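Local coordinates for protein ORF48 (Lactococcus phage TP901-1, PDB 3UH8) that forms part of the baseplate of a lactococcal phage, where its immunoglobulin-like N-terminal domain probably serves as a structural building block of the host-adhesion apparatus, at residues I6-S9 against P13-N16; E46-F51 against I109-T114; G77-V82 against A96-R101. All blocks are in the same frame, centred on the assembly; numbering follows the deposited sequence.

Contact 1 (I6-S9 against P13-N16)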
# COMPACT_ATOMS: atom_id res chain seq x y z
N ILE A 6 -1.76 -8.06 5.06
CA ILE A 6 -1.12 -8.73 3.92
C ILE A 6 0.40 -8.54 3.96
O ILE A 6 0.88 -7.56 4.52
CB ILE A 6 -1.72 -8.30 2.54
CG1 ILE A 6 -1.65 -6.77 2.32
CG2 ILE A 6 -3.12 -8.87 2.31
CD1 ILE A 6 -1.71 -6.34 0.87
N THR A 7 1.14 -9.47 3.35
CA THR A 7 2.60 -9.42 3.25
C THR A 7 2.96 -9.11 1.79
O THR A 7 2.60 -9.88 0.90
CB THR A 7 3.23 -10.73 3.76
OG1 THR A 7 2.65 -11.08 5.01
CG2 THR A 7 4.74 -10.63 3.91
N LEU A 8 3.65 -7.98 1.55
CA LEU A 8 4.03 -7.57 0.20
C LEU A 8 5.52 -7.66 -0.06
O LEU A 8 6.33 -7.22 0.76
CB LEU A 8 3.50 -6.16 -0.13
CG LEU A 8 1.98 -6.00 -0.11
CD1 LEU A 8 1.60 -4.55 -0.13
CD2 LEU A 8 1.33 -6.75 -1.26
N SER A 9 5.88 -8.24 -1.22
CA SER A 9 7.26 -8.44 -1.65
C SER A 9 7.73 -7.42 -2.70
O SER A 9 6.92 -6.90 -3.48
CB SER A 9 7.45 -9.86 -2.17
OG SER A 9 8.80 -10.09 -2.55
N PRO A 13 6.24 -11.88 -6.97
CA PRO A 13 4.90 -11.40 -7.32
C PRO A 13 3.99 -11.34 -6.11
O PRO A 13 4.16 -12.14 -5.16
CB PRO A 13 4.42 -12.48 -8.27
CG PRO A 13 5.17 -13.69 -7.82
CD PRO A 13 6.52 -13.25 -7.43
N ASN A 14 3.02 -10.40 -6.08
CA ASN A 14 2.11 -10.28 -4.95
C ASN A 14 0.70 -10.82 -5.24
O ASN A 14 -0.25 -10.41 -4.60
CB ASN A 14 2.12 -8.87 -4.38
CG ASN A 14 3.41 -8.50 -3.69
OD1 ASN A 14 3.93 -9.23 -2.84
ND2 ASN A 14 3.95 -7.35 -4.06
N ASN A 15 0.59 -11.82 -6.15
CA ASN A 15 -0.68 -12.45 -6.53
C ASN A 15 -1.20 -13.54 -5.56
O ASN A 15 -2.35 -13.97 -5.70
CB ASN A 15 -0.58 -13.02 -7.96
CG ASN A 15 0.49 -14.07 -8.13
OD1 ASN A 15 1.67 -13.84 -7.84
ND2 ASN A 15 0.11 -15.25 -8.58
N ASN A 16 -0.36 -14.00 -4.61
CA ASN A 16 -0.72 -15.06 -3.66
C ASN A 16 -1.22 -14.55 -2.30
O ASN A 16 -1.67 -15.35 -1.48
CB ASN A 16 0.46 -16.02 -3.48
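N14 meets S9 with the whole of its carboxamide, a worked example of a side-chain amide standing in for a neighbouring strand. Its OD1 accepts the backbone N-H of S9 at 2.7 Å between N and OD1, a nearly straight bond (175°) that lies in the carbonyl plane and uses a lone pair. Its ND2 in turn donates an N-H to S9 O, the two atoms 3.1 Å apart; this second bond is more bent, and the acceptor is tilted a little from the amide plane. Two bonds to the same residue fix the rotation of the amide, and R115 O takes a further N-H of ND2, so the buried polar group is well supplied with partners. The tight side also has an apolar component: L8 crosses N14 at about a right angle, with CD2 3.6 Å from N14 CG. At the outer side the contact thins out. T7, exposed to solvent, adds little: its backbone O is 4.0 Å from N14 OD1, two acceptors with no bond between them. S9 OG bonds to E12 N and T11 OG1, within the turn that joins the two segments. Strand 6-9 runs parallel to strand 30-38 through backbone bonds of I6 and L8, S9 pairs with R115, and F117 of strand 112-122 packs on both L8 and N14.

Contact 2 (E46-F51 against I109-T114)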
# COMPACT_ATOMS: atom_id res chain seq x y z
N GLU A 46 14.15 2.40 6.73
CA GLU A 46 14.59 3.47 7.64
C GLU A 46 15.10 4.64 6.82
O GLU A 46 15.91 4.46 5.91
CB GLU A 46 15.69 2.98 8.59
CG GLU A 46 15.34 1.70 9.34
CD GLU A 46 16.17 1.34 10.56
OE1 GLU A 46 17.20 2.01 10.81
OE2 GLU A 46 15.80 0.36 11.24
N GLY A 47 14.57 5.82 7.13
CA GLY A 47 14.90 7.05 6.43
C GLY A 47 14.10 7.24 5.16
O GLY A 47 14.33 8.21 4.43
N LEU A 48 13.15 6.32 4.88
CA LEU A 48 12.28 6.37 3.70
C LEU A 48 10.82 6.48 4.10
O LEU A 48 10.40 5.91 5.11
CB LEU A 48 12.50 5.17 2.76
CG LEU A 48 13.89 4.98 2.14
CD1 LEU A 48 13.97 3.68 1.37
CD2 LEU A 48 14.27 6.13 1.22
N GLN A 49 10.05 7.22 3.29
CA GLN A 49 8.63 7.47 3.47
C GLN A 49 7.80 6.62 2.50
O GLN A 49 8.00 6.72 1.29
CB GLN A 49 8.35 8.98 3.29
CG GLN A 49 6.88 9.39 3.21
CD GLN A 49 6.13 9.22 4.50
OE1 GLN A 49 6.65 9.46 5.59
NE2 GLN A 49 4.87 8.81 4.39
N PRO A 50 6.87 5.77 3.01
CA PRO A 50 6.05 4.96 2.09
C PRO A 50 4.92 5.76 1.45
O PRO A 50 4.33 6.64 2.08
CB PRO A 50 5.53 3.83 2.97
CG PRO A 50 5.66 4.30 4.37
CD PRO A 50 6.51 5.53 4.42
N PHE A 51 4.62 5.45 0.19
CA PHE A 51 3.57 6.10 -0.59
C PHE A 51 2.63 5.08 -1.20
O PHE A 51 3.08 4.09 -1.78
CB PHE A 51 4.18 6.99 -1.68
CG PHE A 51 4.65 8.34 -1.19
CD1 PHE A 51 3.81 9.45 -1.25
CD2 PHE A 51 5.93 8.50 -0.68
CE1 PHE A 51 4.25 10.70 -0.80
CE2 PHE A 51 6.37 9.76 -0.24
CZ PHE A 51 5.52 10.84 -0.29
N ILE A 109 11.99 11.38 -3.91
CA ILE A 109 12.69 10.51 -4.85
C ILE A 109 12.63 9.06 -4.40
O ILE A 109 13.10 8.73 -3.31
CB ILE A 109 14.14 10.99 -5.11
N GLU A 110 12.04 8.18 -5.24
CA GLU A 110 11.88 6.76 -4.95
C GLU A 110 13.21 6.00 -4.93
O GLU A 110 13.93 6.00 -5.93
CB GLU A 110 10.89 6.10 -5.92
CG GLU A 110 10.67 4.62 -5.62
CD GLU A 110 10.17 3.80 -6.78
OE1 GLU A 110 11.01 3.39 -7.62
OE2 GLU A 110 8.94 3.56 -6.86
N GLN A 111 13.49 5.35 -3.80
CA GLN A 111 14.69 4.53 -3.61
C GLN A 111 14.42 3.09 -4.04
O GLN A 111 15.32 2.43 -4.56
CB GLN A 111 15.17 4.62 -2.16
CG GLN A 111 16.44 5.46 -1.94
CD GLN A 111 16.58 6.69 -2.82
OE1 GLN A 111 17.53 6.81 -3.61
NE2 GLN A 111 15.66 7.64 -2.70
N PHE A 112 13.16 2.63 -3.85
CA PHE A 112 12.65 1.31 -4.22
C PHE A 112 11.13 1.25 -4.01
O PHE A 112 10.56 2.13 -3.36
CB PHE A 112 13.36 0.17 -3.44
CG PHE A 112 12.81 -0.12 -2.06
CD1 PHE A 112 12.00 -1.23 -1.84
CD2 PHE A 112 13.09 0.72 -0.99
CE1 PHE A 112 11.48 -1.49 -0.57
CE2 PHE A 112 12.58 0.44 0.28
CZ PHE A 112 11.77 -0.66 0.48
N SER A 113 10.49 0.19 -4.52
CA SER A 113 9.04 -0.01 -4.40
C SER A 113 8.66 -1.47 -4.31
O SER A 113 9.48 -2.34 -4.63
CB SER A 113 8.32 0.64 -5.58
OG SER A 113 8.80 0.17 -6.82
N THR A 114 7.43 -1.74 -3.87
CA THR A 114 6.89 -3.10 -3.81
C THR A 114 6.36 -3.42 -5.21
O THR A 114 6.21 -2.53 -6.05
CB THR A 114 5.71 -3.22 -2.80
OG1 THR A 114 4.58 -2.47 -3.27
CG2 THR A 114 6.08 -2.81 -1.38
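With its CG anti to the carbonyl carbon and beside the backbone N (chi1 -61°), L48 extends its two methyls toward the bend of the other segment, where F112 has swung CG between its own backbone N and carbonyl carbon (chi1 84°), a torsion that turns the ring's CE2 edge to L48. The two groups meet there: L48 CD1 lies near the plane of the ring, 3.7 Å from F112 CE2, touching the rim and not a face. Both methyls of L48 also meet Q111 CB, each at 3.8 Å, and CD2 reaches Q111 CG as well, the two side chains crossing at about a right angle. What Q111 offers is therefore the aliphatic root of its chain, whose bend at chi2 falls at the CB-CG bond that L48 touches. No hydrogen bond joins the segments; the link is made of carbon against carbon.

The contact lies on an immunoglobulin-like beta sandwich where the chain turns a corner. The chain changes direction at Q111, passing from strand 108-110 into strand 112-122, while L48 stands in the loop just ahead of strand 49-54. Both segments pair with strand 92-103 by backbone bonds, Q49 with R101 and Q111 with F100, and the CA atoms of L48 and Q111 are 7.9 Å apart. K102 of that strand also touches L48 and Q111. The ring of F112 is further engaged by a stack with F100 and a cation-pi contact with K43.

Contact 3 (G77-V82 against A96-R101)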
# COMPACT_ATOMS: atom_id res chain seq x y z
N GLY A 77 9.52 -3.29 9.13
CA GLY A 77 9.02 -3.37 7.76
C GLY A 77 7.51 -3.40 7.63
O GLY A 77 6.99 -4.06 6.74
N THR A 78 6.80 -2.68 8.52
CA THR A 78 5.33 -2.63 8.49
C THR A 78 4.79 -1.23 8.23
O THR A 78 5.44 -0.24 8.55
CB THR A 78 4.70 -3.24 9.75
OG1 THR A 78 5.06 -2.47 10.90
CG2 THR A 78 5.04 -4.70 9.94
N LEU A 79 3.59 -1.17 7.65
CA LEU A 79 2.88 0.07 7.37
C LEU A 79 1.37 -0.09 7.51
O LEU A 79 0.84 -1.19 7.34
CB LEU A 79 3.26 0.67 5.99
CG LEU A 79 2.93 -0.12 4.71
CD1 LEU A 79 1.51 0.17 4.24
CD2 LEU A 79 3.88 0.23 3.60
N LYS A 80 0.68 1.01 7.81
CA LYS A 80 -0.76 1.05 7.93
C LYS A 80 -1.28 2.18 7.04
O LYS A 80 -1.01 3.35 7.31
CB LYS A 80 -1.18 1.24 9.40
CG LYS A 80 -2.69 1.22 9.63
CD LYS A 80 -3.03 1.47 11.08
CE LYS A 80 -4.52 1.57 11.30
NZ LYS A 80 -4.86 1.67 12.74
N TYR A 81 -1.99 1.82 5.96
CA TYR A 81 -2.57 2.80 5.04
C TYR A 81 -4.09 2.84 5.21
O TYR A 81 -4.74 1.81 5.06
CB TYR A 81 -2.17 2.52 3.56
CG TYR A 81 -3.05 3.24 2.56
CD1 TYR A 81 -2.94 4.61 2.36
CD2 TYR A 81 -4.06 2.56 1.87
CE1 TYR A 81 -3.79 5.29 1.49
CE2 TYR A 81 -4.91 3.23 0.99
CZ TYR A 81 -4.77 4.59 0.81
OH TYR A 81 -5.61 5.25 -0.06
N VAL A 82 -4.64 4.03 5.49
CA VAL A 82 -6.09 4.22 5.64
C VAL A 82 -6.66 4.50 4.25
O VAL A 82 -6.26 5.47 3.60
CB VAL A 82 -6.44 5.33 6.67
CG1 VAL A 82 -7.95 5.56 6.75
CG2 VAL A 82 -5.88 4.99 8.05
N ALA A 96 -2.74 -1.67 -7.06
CA ALA A 96 -1.90 -0.66 -6.40
C ALA A 96 -0.53 -1.20 -6.00
O ALA A 96 -0.29 -2.41 -6.09
CB ALA A 96 -2.62 -0.10 -5.18
N TYR A 97 0.38 -0.30 -5.57
CA TYR A 97 1.73 -0.63 -5.10
C TYR A 97 2.25 0.42 -4.10
O TYR A 97 1.77 1.55 -4.09
CB TYR A 97 2.70 -0.84 -6.29
CG TYR A 97 3.21 0.43 -6.95
CD1 TYR A 97 4.43 0.98 -6.59
CD2 TYR A 97 2.49 1.04 -7.97
CE1 TYR A 97 4.91 2.14 -7.20
CE2 TYR A 97 2.96 2.19 -8.60
CZ TYR A 97 4.17 2.74 -8.20
OH TYR A 97 4.66 3.88 -8.79
N PHE A 98 3.25 0.04 -3.29
CA PHE A 98 3.87 0.95 -2.33
C PHE A 98 5.26 1.37 -2.78
O PHE A 98 6.09 0.52 -3.09
CB PHE A 98 3.91 0.34 -0.91
CG PHE A 98 2.56 0.24 -0.26
CD1 PHE A 98 1.95 1.36 0.30
CD2 PHE A 98 1.88 -0.96 -0.22
CE1 PHE A 98 0.69 1.28 0.88
CE2 PHE A 98 0.61 -1.05 0.38
CZ PHE A 98 0.03 0.07 0.92
N SER A 99 5.49 2.69 -2.84
CA SER A 99 6.75 3.30 -3.25
C SER A 99 7.40 3.97 -2.03
O SER A 99 6.73 4.71 -1.31
CB SER A 99 6.51 4.31 -4.37
OG SER A 99 7.67 5.09 -4.65
N PHE A 100 8.70 3.71 -1.81
CA PHE A 100 9.45 4.24 -0.67
C PHE A 100 10.39 5.32 -1.15
O PHE A 100 11.22 5.08 -2.03
CB PHE A 100 10.17 3.10 0.08
CG PHE A 100 9.22 2.03 0.57
CD1 PHE A 100 8.81 1.00 -0.27
CD2 PHE A 100 8.71 2.08 1.86
CE1 PHE A 100 7.90 0.04 0.18
CE2 PHE A 100 7.81 1.11 2.31
CZ PHE A 100 7.41 0.10 1.46
N ARG A 101 10.19 6.55 -0.64
CA ARG A 101 10.90 7.74 -1.11
C ARG A 101 11.60 8.57 -0.04
O ARG A 101 11.20 8.56 1.13
CB ARG A 101 9.94 8.64 -1.93
CG ARG A 101 8.97 7.85 -2.81
CD ARG A 101 8.06 8.69 -3.68
NE ARG A 101 7.24 7.81 -4.52
CZ ARG A 101 6.27 8.22 -5.33
NH1 ARG A 101 5.97 9.51 -5.41
NH2 ARG A 101 5.59 7.34 -6.05
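A leucine methyl seated over a phenylalanine face is the striking feature where L79 meets F98. CD1 of L79 stands 3.9 Å from the centroid of the F98 ring, 25° off the ring normal and shifted toward the rim, a CH-pi contact. It is a compact illustration of how the two layers of an immunoglobulin-like beta sandwich are joined: strands 78-82 and 96-101 share no backbone hydrogen bonds, pass 11.2 Å apart at their axes and run at 121° to each other, so that inward-pointing side chains must fill the gap. L79 does most of this. A chi1 of 64° places CG of L79 over the backbone, flanked by N and C, and aims both methyls at F98. L79 CD1 approaches F98 CE1 and CZ equally, at 3.6 Å from each, while L79 CD2 lies over the same face, nearest F98 CD1 and CG, and reaches on to F100, where it is 4.1 Å from F100 CZ. One leucine thus bridges two aromatic residues of the same strand.

Y81 comes to F98 differently. Only its CB takes part, near the plane of the ring and at its edge, so F98 has one neighbour over a face and another at its rim. The phenol of Y81 turns to other partners: it stacks on F52, and its OH is hydrogen-bonded with E67 OE1 and S84 OG. Around the leucine, A34 and I36 of strand 30-38 and F72 of strand 65-73 add to the buried apolar core; F100 in turn stacks on F112. On strand 96-101 itself, the R101 guanidinium meets S99 edge-on, NE giving a straight hydrogen bond to OG at 2.8 Å.

Overall arrangement
In these three contacts chemistry does not simply follow depth. Contact 3 is core, its centre about 4 Å from that of the chain, and wholly apolar between its strands; contact 1, also buried, is polar and ties a loop to strand 2-9; contact 2 lies at the surface and has carbon contacts alone. Strand 92-103 is common ground: it supplies one side of contact 3, and backbone bonds to it probably join F51 to S99 and T114 to F98; the centres of contacts 2 and 3 are about 8 Å apart. Contact 1 reaches the same core through L8 CD1, 3.6 Å from F98 CD2. Along the chain, contact 3 is nested inside the loop closed by contact 2.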